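Local coordinates for Thg1-like uncharacterized protein (Bacillus thuringiensis, PDB 4KGM) that probably adds nucleotides to the 5' end of tRNA, as a Thg1-like relative of tRNA(His) guanylyltransferase, and binds ATP with two magnesium ions, at residues 30-35 with 125-130; 50-55 with 110-115; 71-76 with 149-154. All blocks are in the same frame, centred on the assembly; numbering follows the deposited sequence.

Contact 1: 30-35 with 125-130; sequences DGAHFH and LATFDG. With MG (magnesium ion), chain G; MG (magnesium ion), chain H; ATP (adenosine-5'-triphosphate), chain E.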
loop_
_atom_site.group_PDB
_atom_site.type_symbol
_atom_site.label_atom_id
_atom_site.label_comp_id
_atom_site.label_asym_id
_atom_site.label_seq_id
_atom_site.Cartn_x
_atom_site.Cartn_y
_atom_site.Cartn_z
ATOM N N ASP A 30 17.228 5.036 -11.568
ATOM C CA ASP A 30 18.590 5.335 -11.132
ATOM C C ASP A 30 19.521 4.136 -11.305
ATOM O O ASP A 30 19.203 3.026 -10.879
ATOM C CB ASP A 30 18.595 5.799 -9.673
ATOM C CG ASP A 30 19.935 6.374 -9.246
ATOM O OD1 ASP A 30 20.826 5.590 -8.855
ATOM O OD2 ASP A 30 20.097 7.612 -9.297
ATOM N N GLY A 31 20.673 4.372 -11.930
ATOM C CA GLY A 31 21.642 3.322 -12.185
ATOM C C GLY A 31 22.169 2.670 -10.920
ATOM O O GLY A 31 22.479 3.349 -9.944
ATOM N N ALA A 32 22.269 1.345 -10.941
ATOM C CA ALA A 32 22.752 0.597 -9.785
ATOM C C ALA A 32 24.276 0.513 -9.770
ATOM O O ALA A 32 24.891 0.076 -10.744
ATOM C CB ALA A 32 22.142 -0.798 -9.764
ATOM N N HIS A 33 24.871 0.935 -8.656
ATOM C CA HIS A 33 26.321 0.901 -8.470
ATOM C C HIS A 33 27.072 1.571 -9.616
ATOM O O HIS A 33 28.015 1.001 -10.162
ATOM C CB HIS A 33 26.814 -0.540 -8.307
ATOM C CG HIS A 33 26.149 -1.284 -7.193
ATOM N ND1 HIS A 33 26.211 -0.871 -5.879
ATOM C CD2 HIS A 33 25.412 -2.421 -7.194
ATOM C CE1 HIS A 33 25.538 -1.718 -5.121
ATOM N NE2 HIS A 33 25.044 -2.668 -5.895
ATOM N N PHE A 34 26.653 2.779 -9.979
ATOM C CA PHE A 34 27.278 3.480 -11.096
ATOM C C PHE A 34 28.576 4.182 -10.705
ATOM O O PHE A 34 29.125 4.971 -11.471
ATOM C CB PHE A 34 26.292 4.434 -11.774
ATOM C CG PHE A 34 25.674 3.866 -13.020
ATOM C CD1 PHE A 34 25.152 2.583 -13.023
ATOM C CD2 PHE A 34 25.621 4.607 -14.188
ATOM C CE1 PHE A 34 24.589 2.049 -14.165
ATOM C CE2 PHE A 34 25.055 4.080 -15.335
ATOM C CZ PHE A 34 24.539 2.798 -15.322
ATOM N N HIS A 35 29.058 3.890 -9.503
ATOM C CA HIS A 35 30.369 4.346 -9.065
ATOM C C HIS A 35 31.412 3.370 -9.589
ATOM O O HIS A 35 32.550 3.743 -9.871
ATOM C CB HIS A 35 30.428 4.405 -7.538
ATOM C CG HIS A 35 30.086 3.108 -6.872
ATOM N ND1 HIS A 35 28.790 2.736 -6.589
ATOM C CD2 HIS A 35 30.872 2.096 -6.436
ATOM C CE1 HIS A 35 28.792 1.550 -6.006
ATOM N NE2 HIS A 35 30.043 1.139 -5.902
ATOM N N LEU A 125 27.510 -5.552 -17.411
ATOM C CA LEU A 125 26.094 -5.238 -17.559
ATOM C C LEU A 125 25.658 -4.123 -16.614
ATOM O O LEU A 125 25.952 -4.156 -15.418
ATOM C CB LEU A 125 25.242 -6.488 -17.340
ATOM C CG LEU A 125 25.392 -7.559 -18.420
ATOM C CD1 LEU A 125 24.568 -8.791 -18.081
ATOM C CD2 LEU A 125 24.994 -6.991 -19.773
ATOM N N ALA A 126 24.964 -3.133 -17.165
ATOM C CA ALA A 126 24.417 -2.044 -16.367
ATOM C C ALA A 126 22.995 -2.376 -15.937
ATOM O O ALA A 126 22.208 -2.904 -16.724
ATOM C CB ALA A 126 24.442 -0.743 -17.154
ATOM N N THR A 127 22.673 -2.078 -14.682
ATOM C CA THR A 127 21.324 -2.293 -14.170
ATOM C C THR A 127 20.754 -1.018 -13.561
ATOM O O THR A 127 21.494 -0.095 -13.216
ATOM C CB THR A 127 21.278 -3.426 -13.127
ATOM O OG1 THR A 127 22.237 -3.171 -12.095
ATOM C CG2 THR A 127 21.582 -4.766 -13.782
ATOM N N PHE A 128 19.432 -0.974 -13.438
ATOM C CA PHE A 128 18.742 0.204 -12.931
ATOM C C PHE A 128 17.634 -0.201 -11.967
ATOM O O PHE A 128 17.118 -1.317 -12.030
ATOM C CB PHE A 128 18.120 0.993 -14.086
ATOM C CG PHE A 128 19.119 1.535 -15.067
ATOM C CD1 PHE A 128 19.603 0.745 -16.097
ATOM C CD2 PHE A 128 19.556 2.845 -14.974
ATOM C CE1 PHE A 128 20.518 1.245 -17.002
ATOM C CE2 PHE A 128 20.470 3.351 -15.876
ATOM C CZ PHE A 128 20.952 2.551 -16.891
ATOM N N ASP A 129 17.266 0.711 -11.074
ATOM C CA ASP A 129 16.084 0.516 -10.250
ATOM C C ASP A 129 15.004 1.462 -10.753
ATOM O O ASP A 129 15.285 2.367 -11.538
ATOM C CB ASP A 129 16.384 0.785 -8.775
ATOM C CG ASP A 129 16.208 2.241 -8.398
ATOM O OD1 ASP A 129 16.741 3.120 -9.108
ATOM O OD2 ASP A 129 15.524 2.507 -7.389
ATOM N N GLY A 130 13.774 1.254 -10.300
ATOM C CA GLY A 130 12.668 2.098 -10.710
ATOM C C GLY A 130 11.691 2.346 -9.579
ATOM O O GLY A 130 11.429 1.460 -8.766
HETATM MG MG MG G . 22.910 5.179 -8.899
HETATM MG MG MG H . 22.202 8.357 -8.622
HETATM P PG ATP E . 23.524 3.203 -5.998
HETATM O O1G ATP E . 23.351 4.044 -4.755
HETATM O O2G ATP E . 23.379 1.715 -5.776
HETATM O O3G ATP E . 22.759 3.720 -7.192
HETATM P PB ATP E . 25.622 4.632 -7.243
HETATM O O1B ATP E . 24.892 4.663 -8.566
HETATM O O2B ATP E . 27.130 4.570 -7.242
HETATM O O3B ATP E . 25.084 3.390 -6.368
HETATM P PA ATP E . 24.977 7.333 -7.085
HETATM O O1A ATP E . 24.952 8.416 -6.035
HETATM O O2A ATP E . 23.836 7.188 -8.063
HETATM O O3A ATP E . 25.198 5.912 -6.364
HETATM O "O5'" ATP E . 26.344 7.448 -7.930
HETATM C "C5'" ATP E . 26.347 7.962 -9.259
HETATM C "C4'" ATP E . 27.741 7.799 -9.851
HETATM O "O4'" ATP E . 27.702 7.855 -11.278
HETATM C "C3'" ATP E . 28.684 8.899 -9.385
HETATM O "O3'" ATP E . 29.674 8.351 -8.510
HETATM C "C2'" ATP E . 29.341 9.437 -10.641
HETATM O "O2'" ATP E . 30.766 9.380 -10.520
HETATM C "C1'" ATP E . 28.865 8.529 -11.764
HETATM N N9 ATP E . 28.553 9.312 -12.988
HETATM C C8 ATP E . 27.383 9.915 -13.268
HETATM N N7 ATP E . 27.431 10.545 -14.470
HETATM C C5 ATP E . 28.658 10.345 -14.982
HETATM C C6 ATP E . 29.377 10.732 -16.219
HETATM N N6 ATP E . 28.776 11.481 -17.175
HETATM N N1 ATP E . 30.654 10.312 -16.361
HETATM C C2 ATP E . 31.263 9.568 -15.420
HETATM N N3 ATP E . 30.673 9.180 -14.275
HETATM C C4 ATP E . 29.394 9.531 -14.003
HETATM O O HOH W 1 25.269 -1.347 -12.863
HETATM O O HOH W 2 21.145 9.065 -7.122
#
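Asp30 and Asp129 face each other as an antiparallel hydrogen-bonded pair where strands 25-31 and 128-134 meet. Asp129 N gives a nearly straight bond to Asp30 O (3.0 Å, 169° at the hydrogen); the return bonds from Asp30 N, to the backbone O and to OD1 of Asp129, are both weak. Followed outward, the Asp30 side chain first sets CB against Asp129 OD1 at 3.3 Å. Its CG lies opposite the backbone N (chi1 -169°), which turns the carboxylate toward two metals, and the group divides itself between them: OD1 reaches the magnesium ion of chain G at 2.1 Å and OD2 that of chain H at 2.3 Å. Asp129, though on the same face of the sheet, is not a metal ligand; its OD2 pairs with Arg131 and with Lys99 of the second subunit.

Carboxylates on an antiparallel sheet that hold two metal ions, as here, are in keeping with a polymerase palm-like catalytic domain. Gly31 belongs to the site through its carbonyl O, which joins Asp30 OD1, Asp75 and three ATP phosphate oxygens round the chain G ion. On the other face of the sheet, the Phe128 ring brings CD2 to 3.5 Å from Gly31 CA.

Next along the chain, Ala32 N bonds to Thr127 O, 2.8 Å away and almost in line. Water 1 links Ala32 O to Thr127 N. The Phe34 ring comes back to the other segment, its CZ 3.9 Å from Phe128 CZ, with the two planes inclined at 52°; Ala126 CB touches the same end of the ring. The backbone N of Phe34 donates to ATP O1B, a hold on the beta-phosphate.

Contact 2: 50-55 with 110-115; sequences AEAFWE and AKFNEV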
loop_
_atom_site.group_PDB
_atom_site.type_symbol
_atom_site.label_atom_id
_atom_site.label_comp_id
_atom_site.label_asym_id
_atom_site.label_seq_id
_atom_site.Cartn_x
_atom_site.Cartn_y
_atom_site.Cartn_z
ATOM N N ALA A 50 26.882 10.002 -21.318
ATOM C CA ALA A 50 25.760 10.928 -21.271
ATOM C C ALA A 50 24.837 10.770 -22.479
ATOM O O ALA A 50 23.618 10.835 -22.346
ATOM C CB ALA A 50 26.259 12.359 -21.165
ATOM N N GLU A 51 25.422 10.557 -23.654
ATOM C CA GLU A 51 24.639 10.387 -24.875
ATOM C C GLU A 51 23.951 9.025 -24.928
ATOM O O GLU A 51 23.036 8.812 -25.725
ATOM C CB GLU A 51 25.512 10.588 -26.116
ATOM C CG GLU A 51 25.916 12.032 -26.356
ATOM C CD GLU A 51 26.751 12.207 -27.609
ATOM O OE1 GLU A 51 26.946 11.213 -28.341
ATOM O OE2 GLU A 51 27.213 13.341 -27.860
ATOM N N ALA A 52 24.404 8.104 -24.084
ATOM C CA ALA A 52 23.780 6.793 -23.977
ATOM C C ALA A 52 22.516 6.894 -23.130
ATOM O O ALA A 52 21.542 6.172 -23.357
ATOM C CB ALA A 52 24.748 5.789 -23.378
ATOM N N PHE A 53 22.542 7.793 -22.149
ATOM C CA PHE A 53 21.366 8.079 -21.338
ATOM C C PHE A 53 20.335 8.845 -22.156
ATOM O O PHE A 53 19.130 8.633 -22.012
ATOM C CB PHE A 53 21.742 8.891 -20.098
ATOM C CG PHE A 53 22.204 8.054 -18.939
ATOM C CD1 PHE A 53 21.293 7.351 -18.168
ATOM C CD2 PHE A 53 23.548 7.979 -18.611
ATOM C CE1 PHE A 53 21.712 6.584 -17.101
ATOM C CE2 PHE A 53 23.974 7.214 -17.542
ATOM C CZ PHE A 53 23.055 6.514 -16.787
ATOM N N TRP A 54 20.817 9.736 -23.016
ATOM C CA TRP A 54 19.935 10.559 -23.834
ATOM C C TRP A 54 19.160 9.708 -24.835
ATOM O O TRP A 54 17.991 9.971 -25.110
ATOM C CB TRP A 54 20.728 11.652 -24.552
ATOM C CG TRP A 54 21.443 12.578 -23.614
ATOM C CD1 TRP A 54 21.252 12.690 -22.268
ATOM C CD2 TRP A 54 22.476 13.514 -23.952
ATOM N NE1 TRP A 54 22.098 13.638 -21.746
ATOM C CE2 TRP A 54 22.859 14.160 -22.760
ATOM C CE3 TRP A 54 23.110 13.870 -25.145
ATOM C CZ2 TRP A 54 23.848 15.141 -22.727
ATOM C CZ3 TRP A 54 24.091 14.846 -25.111
ATOM C CH2 TRP A 54 24.449 15.469 -23.910
ATOM N N GLU A 55 19.818 8.686 -25.374
ATOM C CA GLU A 55 19.155 7.749 -26.273
ATOM C C GLU A 55 18.194 6.868 -25.487
ATOM O O GLU A 55 17.158 6.448 -25.999
ATOM C CB GLU A 55 20.179 6.891 -27.016
ATOM C CG GLU A 55 20.941 7.644 -28.088
ATOM C CD GLU A 55 20.025 8.227 -29.147
ATOM O OE1 GLU A 55 19.309 7.448 -29.811
ATOM O OE2 GLU A 55 20.014 9.466 -29.309
ATOM N N ALA A 110 17.426 -2.162 -21.178
ATOM C CA ALA A 110 17.570 -2.725 -22.518
ATOM C C ALA A 110 18.278 -1.771 -23.478
ATOM O O ALA A 110 19.261 -2.139 -24.124
ATOM C CB ALA A 110 16.210 -3.131 -23.075
ATOM N N LYS A 111 17.775 -0.545 -23.567
ATOM C CA LYS A 111 18.325 0.440 -24.488
ATOM C C LYS A 111 19.741 0.857 -24.103
ATOM O O LYS A 111 20.626 0.922 -24.958
ATOM C CB LYS A 111 17.408 1.665 -24.577
ATOM C CG LYS A 111 17.932 2.791 -25.468
ATOM C CD LYS A 111 18.289 2.299 -26.868
ATOM C CE LYS A 111 17.085 1.717 -27.594
ATOM N NZ LYS A 111 17.456 1.135 -28.916
ATOM N N PHE A 112 19.948 1.130 -22.818
ATOM C CA PHE A 112 21.238 1.603 -22.326
ATOM C C PHE A 112 22.354 0.601 -22.602
ATOM O O PHE A 112 23.391 0.956 -23.165
ATOM C CB PHE A 112 21.163 1.905 -20.827
ATOM C CG PHE A 112 22.376 2.602 -20.286
ATOM C CD1 PHE A 112 22.470 3.984 -20.326
ATOM C CD2 PHE A 112 23.420 1.880 -19.730
ATOM C CE1 PHE A 112 23.583 4.629 -19.826
ATOM C CE2 PHE A 112 24.535 2.523 -19.229
ATOM C CZ PHE A 112 24.615 3.898 -19.277
ATOM N N ASN A 113 22.139 -0.649 -22.204
ATOM C CA ASN A 113 23.117 -1.702 -22.442
ATOM C C ASN A 113 23.419 -1.886 -23.928
ATOM O O ASN A 113 24.572 -2.073 -24.309
ATOM C CB ASN A 113 22.654 -3.023 -21.822
ATOM C CG ASN A 113 22.977 -3.118 -20.342
ATOM O OD1 ASN A 113 24.082 -2.783 -19.912
ATOM N ND2 ASN A 113 22.010 -3.576 -19.553
ATOM N N GLU A 114 22.381 -1.823 -24.759
ATOM C CA GLU A 114 22.542 -1.966 -26.204
ATOM C C GLU A 114 23.468 -0.901 -26.785
ATOM O O GLU A 114 24.424 -1.215 -27.494
ATOM C CB GLU A 114 21.187 -1.901 -26.910
ATOM C CG GLU A 114 21.297 -1.753 -28.423
ATOM C CD GLU A 114 19.952 -1.577 -29.101
ATOM O OE1 GLU A 114 19.368 -2.589 -29.544
ATOM O OE2 GLU A 114 19.481 -0.424 -29.200
ATOM N N VAL A 115 23.171 0.358 -26.480
ATOM C CA VAL A 115 23.948 1.482 -26.986
ATOM C C VAL A 115 25.378 1.472 -26.451
ATOM O O VAL A 115 26.333 1.703 -27.193
ATOM C CB VAL A 115 23.277 2.828 -26.631
ATOM C CG1 VAL A 115 24.205 3.997 -26.939
ATOM C CG2 VAL A 115 21.959 2.973 -27.376
#
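With its CG anti to the backbone N (chi1 -171°), Phe112 reaches across from helix 97-119, while Phe53, whose CG lies beside its own backbone N, turns one ring face to meet it. The result is an edge-to-face pair. Phe112 CE1 stands over the centre of the Phe53 ring, 3.5 Å from CE2 of Phe53, and the planes make an angle of 51°. The contact is close and apolar, and both rings are buried. Phe112 also meets Phe128 edge-to-face, and Phe53 stacks on His72, which carries the aromatic cluster on beyond the two helices.

Helices 47-63 and 97-119 pack here with their local axes 8.8 Å apart and their directions 140° from parallel, on one side of the antiparallel sheet of the palm-like domain. Ala52 sits at the crossing. Its small CB points toward the partner helix and is shared by Phe112 CE1, 3.9 Å away, and Val115 CG1, at 4.0 Å.

Toward the more exposed margin, Lys111 lays its CG against the carbonyl O of Glu55 at 3.8 Å. Bends at chi2 and chi3 then keep the lysine over its own helix, where, about one turn on, NZ forms a salt bridge with Glu114 OE2 (2.6 Å) on the syn side of the carboxylate. Glu114 uses its other oxygen, OE1, for Arg117 of the second subunit.

Contact 3: 71-76 with 149-154; sequences YHQSDE and QDASKN. With MG (magnesium ion), chain G; MG (magnesium ion), chain H; ATP (adenosine-5'-triphosphate), chain E.
Three side chains from strand 67-73 and the turn after it, Tyr71, Gln73 and Ser74, are directed at one side of helix 140-160, with Ala151 between the first two. Tyr71 comes edge on: the Ala151 methyl lies near the ring plane at the hydroxyl end, 3.2 Å from Tyr71 OH. That hydroxyl has its polar partner in the carbonyl O of Arg198; the methyl merely packs against the oxygen. Gln73 approaches the same methyl with its aliphatic part, CG lying 3.5 Å from Ala151 CB, and then bends at chi2 (-103°) to turn its amide toward the side chains of Asp150 and Asn154.

There the amide crosses the Asp150 carboxylate and the Asn154 amide at roughly right angles, the flat groups inclined by 49° and 47°. Gln73 NE2 is 3.7 Å from Asp150 OD1, and Gln73 OE1 is 3.9 Å from Asn154 ND2; no hydrogen bond spans the segments. Instead, Ser74 OG donates to Gln73 OE1 at 2.9 Å, in the carbonyl plane and on a lone pair. A type II' turn from Gln73 to Glu76 closes with Glu76 N bonded to Gln73 O.

Asp75, inside that turn, makes no contact with 149-154; its OD2 binds the chain G magnesium ion at 2.1 Å and its OD1 the chain H ion in the palm-like active site. Gly31 bonds to the Asp75 backbone, and Glu76 forms a salt bridge with Arg147, earlier in helix 140-160. Residues 149-154 themselves offer carbon contacts and loosely spaced polar groups, which implies that the Gln73 amide is oriented through OE1 by Ser74 rather than by this helix segment.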
loop_
_atom_site.group_PDB
_atom_site.type_symbol
_atom_site.label_atom_id
_atom_site.label_comp_id
_atom_site.label_asym_id
_atom_site.label_seq_id
_atom_site.Cartn_x
_atom_site.Cartn_y
_atom_site.Cartn_z
ATOM N N TYR A 71 13.730 14.018 -17.777
ATOM C CA TYR A 71 14.867 14.804 -17.314
ATOM C C TYR A 71 16.043 13.915 -16.924
ATOM O O TYR A 71 15.900 13.011 -16.100
ATOM C CB TYR A 71 14.466 15.687 -16.131
ATOM C CG TYR A 71 15.632 16.397 -15.485
ATOM C CD1 TYR A 71 16.190 17.529 -16.066
ATOM C CD2 TYR A 71 16.177 15.937 -14.293
ATOM C CE1 TYR A 71 17.258 18.182 -15.479
ATOM C CE2 TYR A 71 17.244 16.582 -13.699
ATOM C CZ TYR A 71 17.780 17.705 -14.297
ATOM O OH TYR A 71 18.843 18.351 -13.708
ATOM N N HIS A 72 17.205 14.176 -17.516
ATOM C CA HIS A 72 18.404 13.415 -17.181
ATOM C C HIS A 72 19.428 14.220 -16.390
ATOM O O HIS A 72 19.619 15.415 -16.619
ATOM C CB HIS A 72 19.075 12.841 -18.428
ATOM C CG HIS A 72 20.413 12.228 -18.151
ATOM N ND1 HIS A 72 21.600 12.850 -18.472
ATOM C CD2 HIS A 72 20.751 11.062 -17.550
ATOM C CE1 HIS A 72 22.611 12.087 -18.098
ATOM N NE2 HIS A 72 22.123 10.996 -17.534
ATOM N N GLN A 73 20.083 13.537 -15.460
ATOM C CA GLN A 73 21.193 14.088 -14.699
ATOM C C GLN A 73 21.948 12.933 -14.053
ATOM O O GLN A 73 21.334 12.044 -13.463
ATOM C CB GLN A 73 20.689 15.064 -13.636
ATOM C CG GLN A 73 21.609 15.197 -12.439
ATOM C CD GLN A 73 21.105 14.434 -11.233
ATOM O OE1 GLN A 73 21.770 13.527 -10.735
ATOM N NE2 GLN A 73 19.924 14.804 -10.752
ATOM N N SER A 74 23.274 12.945 -14.179
ATOM C CA SER A 74 24.116 11.864 -13.667
ATOM C C SER A 74 23.648 10.499 -14.170
ATOM O O SER A 74 23.604 10.251 -15.374
ATOM C CB SER A 74 24.151 11.877 -12.136
ATOM O OG SER A 74 24.504 13.155 -11.640
ATOM N N ASP A 75 23.285 9.623 -13.239
ATOM C CA ASP A 75 22.835 8.281 -13.589
ATOM C C ASP A 75 21.346 8.089 -13.309
ATOM O O ASP A 75 20.873 6.960 -13.180
ATOM C CB ASP A 75 23.641 7.231 -12.822
ATOM C CG ASP A 75 23.371 7.266 -11.331
ATOM O OD1 ASP A 75 23.060 8.358 -10.808
ATOM O OD2 ASP A 75 23.467 6.201 -10.684
ATOM N N GLU A 76 20.609 9.191 -13.215
ATOM C CA GLU A 76 19.186 9.112 -12.919
ATOM C C GLU A 76 18.328 9.652 -14.059
ATOM O O GLU A 76 18.749 10.535 -14.808
ATOM C CB GLU A 76 18.852 9.838 -11.615
ATOM C CG GLU A 76 18.712 11.340 -11.761
ATOM C CD GLU A 76 18.181 11.997 -10.507
ATOM O OE1 GLU A 76 18.429 11.464 -9.404
ATOM O OE2 GLU A 76 17.506 13.039 -10.626
ATOM N N GLN A 149 18.399 21.258 -8.668
ATOM C CA GLN A 149 19.196 21.705 -7.531
ATOM C C GLN A 149 20.090 20.578 -7.028
ATOM O O GLN A 149 21.149 20.821 -6.450
ATOM C CB GLN A 149 18.298 22.230 -6.406
ATOM C CG GLN A 149 17.612 23.552 -6.729
ATOM C CD GLN A 149 16.653 24.002 -5.640
ATOM O OE1 GLN A 149 16.604 23.419 -4.556
ATOM N NE2 GLN A 149 15.881 25.045 -5.928
ATOM N N ASP A 150 19.656 19.342 -7.252
ATOM C CA ASP A 150 20.460 18.176 -6.915
ATOM C C ASP A 150 21.449 17.897 -8.042
ATOM O O ASP A 150 22.456 17.214 -7.849
ATOM C CB ASP A 150 19.566 16.958 -6.678
ATOM C CG ASP A 150 20.349 15.735 -6.241
ATOM O OD1 ASP A 150 20.724 14.924 -7.116
ATOM O OD2 ASP A 150 20.593 15.584 -5.025
ATOM N N ALA A 151 21.150 18.438 -9.219
ATOM C CA ALA A 151 22.022 18.293 -10.378
ATOM C C ALA A 151 23.249 19.188 -10.250
ATOM O O ALA A 151 24.368 18.767 -10.536
ATOM C CB ALA A 151 21.263 18.620 -11.653
ATOM N N SER A 152 23.028 20.426 -9.818
ATOM C CA SER A 152 24.105 21.402 -9.687
ATOM C C SER A 152 25.051 21.056 -8.542
ATOM O O SER A 152 26.267 21.185 -8.675
ATOM C CB SER A 152 23.534 22.810 -9.496
ATOM O OG SER A 152 22.777 23.212 -10.624
ATOM N N LYS A 153 24.491 20.613 -7.420
ATOM C CA LYS A 153 25.301 20.253 -6.262
ATOM C C LYS A 153 26.171 19.036 -6.566
ATOM O O LYS A 153 27.294 18.927 -6.076
ATOM C CB LYS A 153 24.417 19.994 -5.038
ATOM C CG LYS A 153 25.194 19.836 -3.739
ATOM C CD LYS A 153 24.267 19.768 -2.536
ATOM C CE LYS A 153 23.359 18.550 -2.598
ATOM N NZ LYS A 153 22.476 18.457 -1.401
ATOM N N ASN A 154 25.645 18.126 -7.379
ATOM C CA ASN A 154 26.414 16.973 -7.832
ATOM C C ASN A 154 27.422 17.363 -8.906
ATOM O O ASN A 154 28.506 16.788 -8.989
ATOM C CB ASN A 154 25.487 15.876 -8.363
ATOM C CG ASN A 154 24.833 15.076 -7.253
ATOM O OD1 ASN A 154 25.460 14.774 -6.238
ATOM N ND2 ASN A 154 23.567 14.727 -7.443
HETATM MG MG MG G . 22.910 5.179 -8.899
HETATM MG MG MG H . 22.202 8.357 -8.622
HETATM P PG ATP E . 23.524 3.203 -5.998
HETATM O O1G ATP E . 23.351 4.044 -4.755
HETATM O O2G ATP E . 23.379 1.715 -5.776
HETATM O O3G ATP E . 22.759 3.720 -7.192
HETATM P PB ATP E . 25.622 4.632 -7.243
HETATM O O1B ATP E . 24.892 4.663 -8.566
HETATM O O2B ATP E . 27.130 4.570 -7.242
HETATM O O3B ATP E . 25.084 3.390 -6.368
HETATM P PA ATP E . 24.977 7.333 -7.085
HETATM O O1A ATP E . 24.952 8.416 -6.035
HETATM O O2A ATP E . 23.836 7.188 -8.063
HETATM O O3A ATP E . 25.198 5.912 -6.364
HETATM O "O5'" ATP E . 26.344 7.448 -7.930
HETATM C "C5'" ATP E . 26.347 7.962 -9.259
HETATM C "C4'" ATP E . 27.741 7.799 -9.851
HETATM O "O4'" ATP E . 27.702 7.855 -11.278
HETATM C "C3'" ATP E . 28.684 8.899 -9.385
HETATM O "O3'" ATP E . 29.674 8.351 -8.510
HETATM C "C2'" ATP E . 29.341 9.437 -10.641
HETATM O "O2'" ATP E . 30.766 9.380 -10.520
HETATM C "C1'" ATP E . 28.865 8.529 -11.764
HETATM N N9 ATP E . 28.553 9.312 -12.988
HETATM C C8 ATP E . 27.383 9.915 -13.268
HETATM N N7 ATP E . 27.431 10.545 -14.470
HETATM C C5 ATP E . 28.658 10.345 -14.982
HETATM C C6 ATP E . 29.377 10.732 -16.219
HETATM N N6 ATP E . 28.776 11.481 -17.175
HETATM N N1 ATP E . 30.654 10.312 -16.361
HETATM C C2 ATP E . 31.263 9.568 -15.420
HETATM N N3 ATP E . 30.673 9.180 -14.275
HETATM C C4 ATP E . 29.394 9.531 -14.003
HETATM O O HOH W 2 21.145 9.065 -7.122
#

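How the contacts relate
Contacts 1 and 3 build the metal site together, their centres about 15 Å apart. Asp30 and Gly31 come from one, Asp75 from the other, and both magnesium ions and the ATP touch both contacts; a probable backbone hydrogen bond from Gly31 N to Asp75 O (2.9 Å) joins the two metal-bearing segments directly. Contact 2 backs this site without binding a metal. Phe53 CZ packs on Phe34 CE2 of contact 1 at 3.5 Å and on Asp75 CA of contact 3 at 3.7 Å, so one helix residue touches both contacts. Asn113 OD1 also receives a probable hydrogen bond from Ala126 N, linking contact 2 to 125-130, and contacts 1 and 2 both reach the second subunit.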